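Fluoride-specific ion channel FluC (Bordetella pertussis, PDB 5NKQ) is a fluoride-specific ion channel that lets fluoride leave the cell, lowering its internal concentration and toxicity, while excluding chloride. Local coordinates at residues A[38-43]-A[106-111]; A[90-93]-A[99-102]. One frame throughout, in Å; residues are numbered along the deposited sequence.

Contact 1: A[38-43]-A[106-111]. With F (fluoride ion), chain J.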
loop_
_atom_site.group_PDB
_atom_site.type_symbol
_atom_site.label_atom_id
_atom_site.label_comp_id
_atom_site.label_asym_id
_atom_site.label_seq_id
_atom_site.Cartn_x
_atom_site.Cartn_y
_atom_site.Cartn_z
ATOM N N GLY A 38 -11.747 -5.947 5.007
ATOM C CA GLY A 38 -11.963 -4.645 4.395
ATOM C C GLY A 38 -10.696 -4.072 3.788
ATOM O O GLY A 38 -10.705 -3.572 2.659
ATOM N N THR A 39 -9.589 -4.128 4.534
ATOM C CA THR A 39 -8.311 -3.681 3.992
ATOM C C THR A 39 -7.901 -4.523 2.791
ATOM O O THR A 39 -7.413 -3.992 1.785
ATOM C CB THR A 39 -7.228 -3.735 5.070
ATOM O OG1 THR A 39 -7.660 -3.007 6.226
ATOM C CG2 THR A 39 -5.929 -3.131 4.550
ATOM N N LEU A 40 -8.095 -5.841 2.880
ATOM C CA LEU A 40 -7.747 -6.718 1.767
ATOM C C LEU A 40 -8.619 -6.433 0.550
ATOM O O LEU A 40 -8.123 -6.415 -0.583
ATOM C CB LEU A 40 -7.876 -8.179 2.194
ATOM C CG LEU A 40 -7.462 -9.226 1.158
ATOM C CD1 LEU A 40 -6.009 -9.028 0.753
ATOM C CD2 LEU A 40 -7.686 -10.630 1.700
ATOM N N THR A 41 -9.917 -6.202 0.765
ATOM C CA THR A 41 -10.798 -5.863 -0.349
ATOM C C THR A 41 -10.358 -4.570 -1.022
ATOM O O THR A 41 -10.348 -4.475 -2.254
ATOM C CB THR A 41 -12.244 -5.749 0.137
ATOM O OG1 THR A 41 -12.677 -7.014 0.653
ATOM C CG2 THR A 41 -13.165 -5.331 -1.004
ATOM N N ALA A 42 -9.976 -3.566 -0.228
ATOM C CA ALA A 42 -9.530 -2.300 -0.800
ATOM C C ALA A 42 -8.267 -2.482 -1.631
ATOM O O ALA A 42 -8.129 -1.885 -2.705
ATOM C CB ALA A 42 -9.301 -1.275 0.310
ATOM N N ASN A 43 -7.333 -3.309 -1.154
ATOM C CA ASN A 43 -6.096 -3.528 -1.894
ATOM C C ASN A 43 -6.330 -4.395 -3.126
ATOM O O ASN A 43 -5.727 -4.158 -4.180
ATOM C CB ASN A 43 -5.040 -4.156 -0.984
ATOM C CG ASN A 43 -4.453 -3.159 -0.002
ATOM O OD1 ASN A 43 -4.449 -1.955 -0.254
ATOM N ND2 ASN A 43 -3.949 -3.659 1.121
ATOM N N GLY A 106 0.796 -12.913 2.080
ATOM C CA GLY A 106 0.753 -13.612 0.807
ATOM C C GLY A 106 -0.509 -13.315 0.019
ATOM O O GLY A 106 -0.458 -13.120 -1.199
ATOM N N ALA A 107 -1.658 -13.278 0.698
ATOM C CA ALA A 107 -2.904 -12.953 0.013
ATOM C C ALA A 107 -2.926 -11.505 -0.456
ATOM O O ALA A 107 -3.536 -11.198 -1.487
ATOM C CB ALA A 107 -4.099 -13.233 0.924
ATOM N N SER A 108 -2.270 -10.604 0.278
ATOM C CA SER A 108 -2.218 -9.208 -0.143
ATOM C C SER A 108 -1.231 -9.005 -1.286
ATOM O O SER A 108 -1.528 -8.277 -2.240
ATOM C CB SER A 108 -1.852 -8.314 1.042
ATOM O OG SER A 108 -2.834 -8.387 2.062
ATOM N N LEU A 109 -0.060 -9.640 -1.213
ATOM C CA LEU A 109 0.941 -9.473 -2.261
ATOM C C LEU A 109 0.545 -10.229 -3.525
ATOM O O LEU A 109 0.309 -9.624 -4.577
ATOM C CB LEU A 109 2.309 -9.938 -1.758
ATOM C CG LEU A 109 3.443 -9.949 -2.786
ATOM C CD1 LEU A 109 3.637 -8.569 -3.396
ATOM C CD2 LEU A 109 4.736 -10.445 -2.155
ATOM N N ALA A 110 0.468 -11.560 -3.438
ATOM C CA ALA A 110 0.137 -12.362 -4.612
ATOM C C ALA A 110 -1.262 -12.055 -5.129
ATOM O O ALA A 110 -1.513 -12.157 -6.335
ATOM C CB ALA A 110 0.267 -13.850 -4.289
ATOM N N GLY A 111 -2.181 -11.682 -4.239
ATOM C CA GLY A 111 -3.522 -11.342 -4.682
ATOM C C GLY A 111 -3.566 -10.050 -5.473
ATOM O O GLY A 111 -4.245 -9.964 -6.500
HETATM F F F J . -4.140 -6.023 2.611
#

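Contact 2: A[90-93]-A[99-102]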
loop_
_atom_site.group_PDB
_atom_site.type_symbol
_atom_site.label_atom_id
_atom_site.label_comp_id
_atom_site.label_asym_id
_atom_site.label_seq_id
_atom_site.Cartn_x
_atom_site.Cartn_y
_atom_site.Cartn_z
ATOM N N VAL A 90 1.907 -6.595 11.413
ATOM C CA VAL A 90 2.760 -6.535 12.597
ATOM C C VAL A 90 1.976 -6.937 13.841
ATOM O O VAL A 90 2.501 -7.623 14.728
ATOM C CB VAL A 90 3.379 -5.130 12.737
ATOM C CG1 VAL A 90 3.962 -4.930 14.128
ATOM C CG2 VAL A 90 4.456 -4.925 11.681
ATOM N N ASP A 91 0.704 -6.535 13.921
ATOM C CA ASP A 91 -0.115 -6.932 15.063
ATOM C C ASP A 91 -0.357 -8.436 15.082
ATOM O O ASP A 91 -0.505 -9.023 16.160
ATOM C CB ASP A 91 -1.447 -6.183 15.053
ATOM C CG ASP A 91 -2.225 -6.370 16.345
ATOM O OD1 ASP A 91 -1.852 -5.744 17.359
ATOM O OD2 ASP A 91 -3.202 -7.150 16.350
ATOM N N MET A 92 -0.409 -9.073 13.911
ATOM C CA MET A 92 -0.505 -10.528 13.877
ATOM C C MET A 92 0.779 -11.180 14.373
ATOM O O MET A 92 0.730 -12.238 15.011
ATOM C CB MET A 92 -0.827 -11.005 12.460
ATOM C CG MET A 92 -2.165 -10.526 11.919
ATOM S SD MET A 92 -2.456 -11.076 10.226
ATOM C CE MET A 92 -4.042 -10.320 9.886
ATOM N N LEU A 93 1.930 -10.562 14.101
ATOM C CA LEU A 93 3.203 -11.152 14.503
ATOM C C LEU A 93 3.382 -11.114 16.016
ATOM O O LEU A 93 3.855 -12.087 16.613
ATOM C CB LEU A 93 4.358 -10.435 13.804
ATOM C CG LEU A 93 4.450 -10.630 12.291
ATOM C CD1 LEU A 93 5.551 -9.764 11.704
ATOM C CD2 LEU A 93 4.685 -12.096 11.957
ATOM N N ALA A 99 1.532 -18.050 11.026
ATOM C CA ALA A 99 0.921 -18.608 9.824
ATOM C C ALA A 99 -0.182 -17.707 9.287
ATOM O O ALA A 99 -0.385 -17.635 8.069
ATOM C CB ALA A 99 0.374 -20.006 10.110
ATOM N N THR A 100 -0.900 -17.014 10.172
ATOM C CA THR A 100 -1.927 -16.080 9.724
ATOM C C THR A 100 -1.304 -14.829 9.116
ATOM O O THR A 100 -1.800 -14.306 8.110
ATOM C CB THR A 100 -2.847 -15.714 10.890
ATOM O OG1 THR A 100 -3.473 -16.899 11.397
ATOM C CG2 THR A 100 -3.921 -14.733 10.444
ATOM N N ALA A 101 -0.213 -14.339 9.709
ATOM C CA ALA A 101 0.453 -13.155 9.176
ATOM C C ALA A 101 1.051 -13.429 7.801
ATOM O O ALA A 101 0.939 -12.596 6.893
ATOM C CB ALA A 101 1.533 -12.679 10.146
ATOM N N ALA A 102 1.689 -14.589 7.630
ATOM C CA ALA A 102 2.244 -14.941 6.327
ATOM C C ALA A 102 1.144 -15.131 5.292
ATOM O O ALA A 102 1.320 -14.784 4.119
ATOM C CB ALA A 102 3.098 -16.203 6.443
#

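Contact 1: A[38-43]-A[106-111]
One of the channel's two fluoride pockets is built in part where Leu40 and Ser108 meet, on two transmembrane helices whose nearest CA atoms, those of the same two residues, stand 6.4 Å apart. Only 133 Å² is buried between the segments, and the ion itself is the main polar link across the gap. From the 38-43 side, Asn43 gives the amide N-H of ND2 to the fluoride at 2.8 Å, with a bent N-H...F angle of 145°. From the other side Ser108 OG also lies 2.8 Å from the fluoride, although its single proton has a second possible acceptor, Tyr104 O one turn earlier. The two polar atoms subtend about 126° at the ion, which therefore sits between the helices off the straight line joining ND2 to OG. Apolar groups also line this part of the pocket: Thr39 CG2 approaches the fluoride to 3.9 Å, and Leu40 spans the gap beside it. With CG anti to the backbone N (chi1 -176°), Leu40 extends its CD1 methyl to Ser108 OG at 3.5 Å, and the same methyl rests 4.0 Å from Ala107 O. Second-shell bonds help position the site. Asn43 OD1 accepts from Thr81 N, which probably helps hold the amide so that ND2 faces the ion, while Thr39 OG1 is bonded to Glu88. Helix 83-95 borders the pocket, its Phe85 touching Ser108, as does the second subunit, whose Phe82 packs on both Asn43 and Ser108.

Contact 2: A[90-93]-A[99-102]
Segments 90-93 and 99-102 run in roughly opposite directions, coming nearest at Met92 and Ala101, whose CA atoms are 5.5 Å apart, as befits the two arms of a helical hairpin close to its turn. The small side chain of Ala101 is consistent with this close approach: its CB points at the facing helix and is met there by two side chains. Met92 CB lies 3.7 Å from Ala101 CB, and Leu93 CD2 reaches the same methyl at 3.7 Å. Seen from Ala101 CB, these two carbons are about 100° apart, evidence that the methyl is wedged between neighbouring side chains and not set squarely against one. Met92 does more than supply its CB. Its chain is extended beyond CG (chi2 178°), which carries the sulfur along the flank of the other helix to 3.7 Å between Met92 SD and Ala101 CA. There the thioether also meets Thr100, whose CG2 methyl lies 3.9 Å from Met92 SD; the carbonyl atom Thr100 O is 3.9 Å from the sulfur as well. The interface, 167 Å² in all, is mainly apolar, with similar shares from Met92 and Ala101. Beyond the two segments, Met92 touches Tyr104, a fluoride-binding residue one turn further along helix 98-126, and Pro36 from the loop before helix 37-59; Trp35 of that loop packs on Thr100. Leu93 leans on Tyr98 near the turn. On other faces of helix 83-95, Val90 packs against Thr116 of the second subunit, and Asp91 OD2 is hydrogen-bonded to an aromatic side chain of another protein.

How the contacts relate
Contacts 1 and 2 share helix 98-126, with contact 2 near its start and contact 1 further along, their centres about 14 Å apart. Along the chain the order is 38-43, 90-93, 99-102, 106-111, so contact 2, a short-range closure with five residues between its segments, is nested inside the longer loop closed by contact 1. The partners differ: helix 83-95 in contact 2, helix 37-59 in contact 1. Tyr104 lies close to both, its side chain touched by Met92 and about 4 Å from that of Ser108 (nearest atoms), so the hairpin packing adjoins the fluoride pathway, whose pocket lies nearer the chain's centre.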